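Local coordinates for protein beta-galactosidase/beta-glucuronidase (Faecalibacterium prausnitzii L2-6, PDB 6MVF) that binds flavin mononucleotide and, as a family 2 glycoside hydrolase of a human gut bacterium, probably hydrolyses beta-glucuronides, at residues A[88-102]-A[112-125]. Sequence-based numbering, arbitrary orientation.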
# COMPACT_ATOMS: atom_id res chain seq x y z
N ARG A 88 -6.07 17.58 -28.54
CA ARG A 88 -7.52 17.59 -28.46
C ARG A 88 -7.94 17.32 -27.02
O ARG A 88 -7.22 16.67 -26.25
CB ARG A 88 -8.13 16.56 -29.41
CG ARG A 88 -7.53 16.67 -30.81
CD ARG A 88 -8.50 16.30 -31.90
NE ARG A 88 -9.72 17.11 -31.90
CZ ARG A 88 -9.77 18.38 -32.29
NH1 ARG A 88 -8.67 18.99 -32.70
NH2 ARG A 88 -10.92 19.03 -32.27
N VAL A 89 -9.09 17.88 -26.65
CA VAL A 89 -9.62 17.79 -25.30
C VAL A 89 -11.03 17.24 -25.38
O VAL A 89 -11.84 17.71 -26.18
CB VAL A 89 -9.61 19.15 -24.58
CG1 VAL A 89 -10.10 19.00 -23.14
CG2 VAL A 89 -8.20 19.78 -24.68
N TYR A 90 -11.32 16.25 -24.55
CA TYR A 90 -12.63 15.62 -24.50
C TYR A 90 -13.12 15.60 -23.06
O TYR A 90 -12.33 15.38 -22.14
CB TYR A 90 -12.58 14.18 -25.05
CG TYR A 90 -12.62 14.04 -26.56
CD1 TYR A 90 -11.48 14.25 -27.35
CD2 TYR A 90 -13.79 13.64 -27.20
CE1 TYR A 90 -11.53 14.10 -28.74
CE2 TYR A 90 -13.84 13.48 -28.58
CZ TYR A 90 -12.73 13.71 -29.35
OH TYR A 90 -12.82 13.55 -30.72
N VAL A 91 -14.41 15.85 -22.86
CA VAL A 91 -15.03 15.60 -21.57
C VAL A 91 -15.79 14.28 -21.68
O VAL A 91 -16.45 14.01 -22.69
CB VAL A 91 -15.96 16.75 -21.10
CG1 VAL A 91 -17.03 17.05 -22.12
CG2 VAL A 91 -16.61 16.38 -19.80
N GLU A 92 -15.64 13.44 -20.66
CA GLU A 92 -16.26 12.12 -20.62
C GLU A 92 -17.13 12.04 -19.37
O GLU A 92 -16.62 12.07 -18.25
CB GLU A 92 -15.20 11.03 -20.64
CG GLU A 92 -15.69 9.65 -20.31
CD GLU A 92 -14.58 8.61 -20.41
OE1 GLU A 92 -14.36 8.08 -21.54
OE2 GLU A 92 -13.92 8.33 -19.37
N VAL A 93 -18.45 11.95 -19.57
CA VAL A 93 -19.42 11.72 -18.50
C VAL A 93 -19.73 10.23 -18.46
O VAL A 93 -20.12 9.64 -19.48
CB VAL A 93 -20.71 12.53 -18.72
CG1 VAL A 93 -21.73 12.23 -17.62
CG2 VAL A 93 -20.40 14.03 -18.81
N LEU A 94 -19.54 9.60 -17.30
CA LEU A 94 -19.70 8.14 -17.25
C LEU A 94 -21.16 7.73 -17.09
O LEU A 94 -21.48 6.56 -17.33
CB LEU A 94 -18.84 7.53 -16.14
CG LEU A 94 -17.32 7.75 -16.30
CD1 LEU A 94 -16.51 7.33 -15.05
CD2 LEU A 94 -16.80 7.09 -17.56
N ALA A 95 -22.02 8.66 -16.67
CA ALA A 95 -23.48 8.53 -16.65
C ALA A 95 -24.11 9.82 -16.12
O ALA A 95 -23.60 10.44 -15.19
CB ALA A 95 -23.94 7.32 -15.81
N ALA A 96 -25.22 10.22 -16.71
CA ALA A 96 -25.95 11.40 -16.26
C ALA A 96 -27.44 11.05 -16.26
O ALA A 96 -28.06 10.97 -17.32
CB ALA A 96 -25.66 12.61 -17.15
N ALA A 97 -28.00 10.87 -15.07
CA ALA A 97 -29.35 10.36 -14.93
C ALA A 97 -30.31 11.54 -14.78
O ALA A 97 -30.22 12.27 -13.79
CB ALA A 97 -29.44 9.44 -13.72
N LEU A 98 -31.23 11.73 -15.74
CA LEU A 98 -31.50 10.86 -16.89
C LEU A 98 -31.15 11.49 -18.25
O LEU A 98 -31.06 10.80 -19.26
CB LEU A 98 -32.98 10.51 -16.92
CG LEU A 98 -33.49 9.72 -15.74
CD1 LEU A 98 -35.00 9.57 -15.86
CD2 LEU A 98 -32.78 8.37 -15.69
N ASP A 99 -31.00 12.81 -18.24
CA ASP A 99 -30.93 13.66 -19.42
C ASP A 99 -29.93 14.76 -19.12
O ASP A 99 -29.94 15.29 -18.01
CB ASP A 99 -32.31 14.24 -19.74
CG ASP A 99 -32.42 14.80 -21.15
OD1 ASP A 99 -31.40 14.80 -21.88
OD2 ASP A 99 -33.54 15.24 -21.53
N ALA A 100 -29.06 15.09 -20.07
CA ALA A 100 -27.94 15.96 -19.75
C ALA A 100 -27.61 16.93 -20.88
O ALA A 100 -27.84 16.65 -22.06
CB ALA A 100 -26.68 15.16 -19.40
N THR A 101 -27.05 18.08 -20.48
CA THR A 101 -26.48 19.06 -21.40
C THR A 101 -25.14 19.51 -20.84
O THR A 101 -25.05 19.87 -19.67
CB THR A 101 -27.39 20.29 -21.58
OG1 THR A 101 -28.65 19.89 -22.15
CG2 THR A 101 -26.74 21.30 -22.51
N VAL A 102 -24.10 19.48 -21.67
CA VAL A 102 -22.75 19.87 -21.25
C VAL A 102 -22.41 21.20 -21.91
O VAL A 102 -22.53 21.36 -23.13
CB VAL A 102 -21.71 18.79 -21.60
CG1 VAL A 102 -20.32 19.19 -21.08
CG2 VAL A 102 -22.11 17.44 -21.01
N HIS A 112 -27.36 14.67 -24.08
CA HIS A 112 -27.44 13.22 -24.02
C HIS A 112 -28.68 12.78 -23.27
O HIS A 112 -29.08 13.41 -22.29
CB HIS A 112 -26.20 12.62 -23.35
CG HIS A 112 -26.20 11.13 -23.35
ND1 HIS A 112 -26.72 10.38 -22.32
CD2 HIS A 112 -25.73 10.24 -24.26
CE1 HIS A 112 -26.57 9.10 -22.59
NE2 HIS A 112 -25.97 8.99 -23.76
N GLU A 113 -29.25 11.68 -23.71
CA GLU A 113 -30.44 11.13 -23.10
C GLU A 113 -30.19 9.66 -22.78
O GLU A 113 -29.49 8.97 -23.53
CB GLU A 113 -31.63 11.31 -24.03
CG GLU A 113 -32.94 10.92 -23.44
CD GLU A 113 -34.07 11.06 -24.45
OE1 GLU A 113 -34.82 10.07 -24.64
OE2 GLU A 113 -34.21 12.16 -25.04
N GLY A 114 -30.74 9.19 -21.66
CA GLY A 114 -30.39 7.87 -21.17
C GLY A 114 -29.36 7.99 -20.06
O GLY A 114 -28.27 8.54 -20.25
N GLY A 115 -29.70 7.48 -18.88
CA GLY A 115 -28.93 7.82 -17.70
C GLY A 115 -27.99 6.74 -17.20
O GLY A 115 -27.65 6.72 -16.02
N PHE A 116 -27.58 5.83 -18.08
CA PHE A 116 -26.79 4.70 -17.63
C PHE A 116 -25.66 4.36 -18.61
O PHE A 116 -25.13 3.25 -18.55
CB PHE A 116 -27.67 3.45 -17.41
CG PHE A 116 -28.89 3.71 -16.58
CD1 PHE A 116 -30.05 4.23 -17.16
CD2 PHE A 116 -28.86 3.50 -15.20
CE1 PHE A 116 -31.15 4.52 -16.39
CE2 PHE A 116 -29.96 3.76 -14.42
CZ PHE A 116 -31.11 4.27 -15.01
N SER A 117 -25.29 5.29 -19.50
CA SER A 117 -24.23 5.02 -20.45
C SER A 117 -23.28 6.21 -20.56
O SER A 117 -23.65 7.36 -20.30
CB SER A 117 -24.78 4.63 -21.83
OG SER A 117 -25.91 5.39 -22.19
N ILE A 118 -22.04 5.89 -20.94
CA ILE A 118 -20.99 6.89 -21.11
C ILE A 118 -21.30 7.72 -22.34
O ILE A 118 -21.77 7.20 -23.36
CB ILE A 118 -19.62 6.18 -21.24
CG1 ILE A 118 -19.28 5.42 -19.96
CG2 ILE A 118 -18.49 7.15 -21.58
CD1 ILE A 118 -18.26 4.33 -20.18
N PHE A 119 -21.06 9.02 -22.25
CA PHE A 119 -21.07 9.84 -23.45
C PHE A 119 -19.94 10.85 -23.36
O PHE A 119 -19.52 11.23 -22.25
CB PHE A 119 -22.43 10.51 -23.67
CG PHE A 119 -22.85 11.41 -22.56
CD1 PHE A 119 -23.53 10.92 -21.46
CD2 PHE A 119 -22.59 12.77 -22.63
CE1 PHE A 119 -23.93 11.77 -20.44
CE2 PHE A 119 -22.98 13.62 -21.62
CZ PHE A 119 -23.64 13.13 -20.53
N ARG A 120 -19.40 11.23 -24.53
CA ARG A 120 -18.24 12.11 -24.61
C ARG A 120 -18.52 13.28 -25.54
O ARG A 120 -19.47 13.27 -26.32
CB ARG A 120 -16.98 11.37 -25.10
CG ARG A 120 -16.69 10.12 -24.34
CD ARG A 120 -15.30 9.62 -24.63
NE ARG A 120 -15.10 8.29 -24.07
CZ ARG A 120 -15.23 7.16 -24.76
NH1 ARG A 120 -15.55 7.18 -26.06
NH2 ARG A 120 -15.04 6.00 -24.14
N ALA A 121 -17.65 14.28 -25.45
CA ALA A 121 -17.76 15.50 -26.26
C ALA A 121 -16.38 16.10 -26.50
O ALA A 121 -15.61 16.28 -25.55
CB ALA A 121 -18.67 16.52 -25.57
N ASP A 122 -16.07 16.39 -27.77
CA ASP A 122 -14.83 17.07 -28.15
C ASP A 122 -14.97 18.55 -27.81
O ASP A 122 -15.61 19.32 -28.53
CB ASP A 122 -14.56 16.83 -29.63
CG ASP A 122 -13.25 17.46 -30.13
OD1 ASP A 122 -12.56 18.15 -29.35
OD2 ASP A 122 -12.91 17.24 -31.32
N ILE A 123 -14.38 18.99 -26.71
CA ILE A 123 -14.49 20.37 -26.28
C ILE A 123 -13.22 21.16 -26.60
O ILE A 123 -12.99 22.20 -26.00
CB ILE A 123 -14.84 20.49 -24.79
CG1 ILE A 123 -13.69 19.95 -23.94
CG2 ILE A 123 -16.11 19.72 -24.50
CD1 ILE A 123 -13.70 20.46 -22.54
N THR A 124 -12.41 20.67 -27.55
CA THR A 124 -11.13 21.30 -27.88
C THR A 124 -11.29 22.79 -28.15
O THR A 124 -10.65 23.63 -27.49
CB THR A 124 -10.52 20.61 -29.12
OG1 THR A 124 -10.37 19.21 -28.89
CG2 THR A 124 -9.16 21.22 -29.48
N ASP A 125 -12.15 23.13 -29.11
CA ASP A 125 -12.36 24.49 -29.58
C ASP A 125 -13.15 25.37 -28.61
O ASP A 125 -13.19 26.58 -28.80
CB ASP A 125 -13.06 24.44 -30.94
CG ASP A 125 -12.24 23.69 -32.01
OD1 ASP A 125 -10.99 23.89 -32.07
OD2 ASP A 125 -12.84 22.89 -32.76
O HOH W 1 -26.02 8.55 -18.92
O HOH W 2 -27.85 11.39 -19.97
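Arg88 turns its guanidinium edge to Asp122 and gives NE and NH2 to the one oxygen OD2, the shorter bond being NH2 to OD2 at 2.8 Å; the two flat groups stand 83° apart. Thr124 OG1 lies over a guanidinium face and takes the nearly straight bond from Val89 N (2.9 Å), while Asp122 OD1 accepts from Thr124 N in an Asx turn. An alanine in place of Asp122 would probably leave the Arg88 guanidinium without its mate and the turn at Thr124 free to shift. Tyr90 lays its ring face against Asp122 CA, 3.9 Å from the centroid, and its hydroxyl hydrogen-bonds to Asp176. Val91 with Ala121 and Val93 with Phe119 are antiparallel hydrogen-bonded pairs joining strands 88-93 and 119-122. Glu92 runs alongside Arg120 in a salt bridge, Glu92 OE1 using its anti lone pair for Arg120 NE at 2.6 Å; Leu175 and Gly180 carbonyls hold the other guanidinium nitrogens. With CG between its backbone N and carbonyl carbon (chi1 60°), Phe119 holds its ring between Val93 CB on one face and His112 CB on the other, Ala96 CB and Val102 CG2 at the edge. Ala97 CA packs 3.8 Å from Gly115 CA, where a Gly115 side chain would probably not fit. Ala100 and His112 exchange backbone hydrogen bonds near the open end of the 99-104/107-113 hairpin. Two antiparallel sheets thus face each other across Phe119, the beta-sandwich of the family 2 sugar-binding domain.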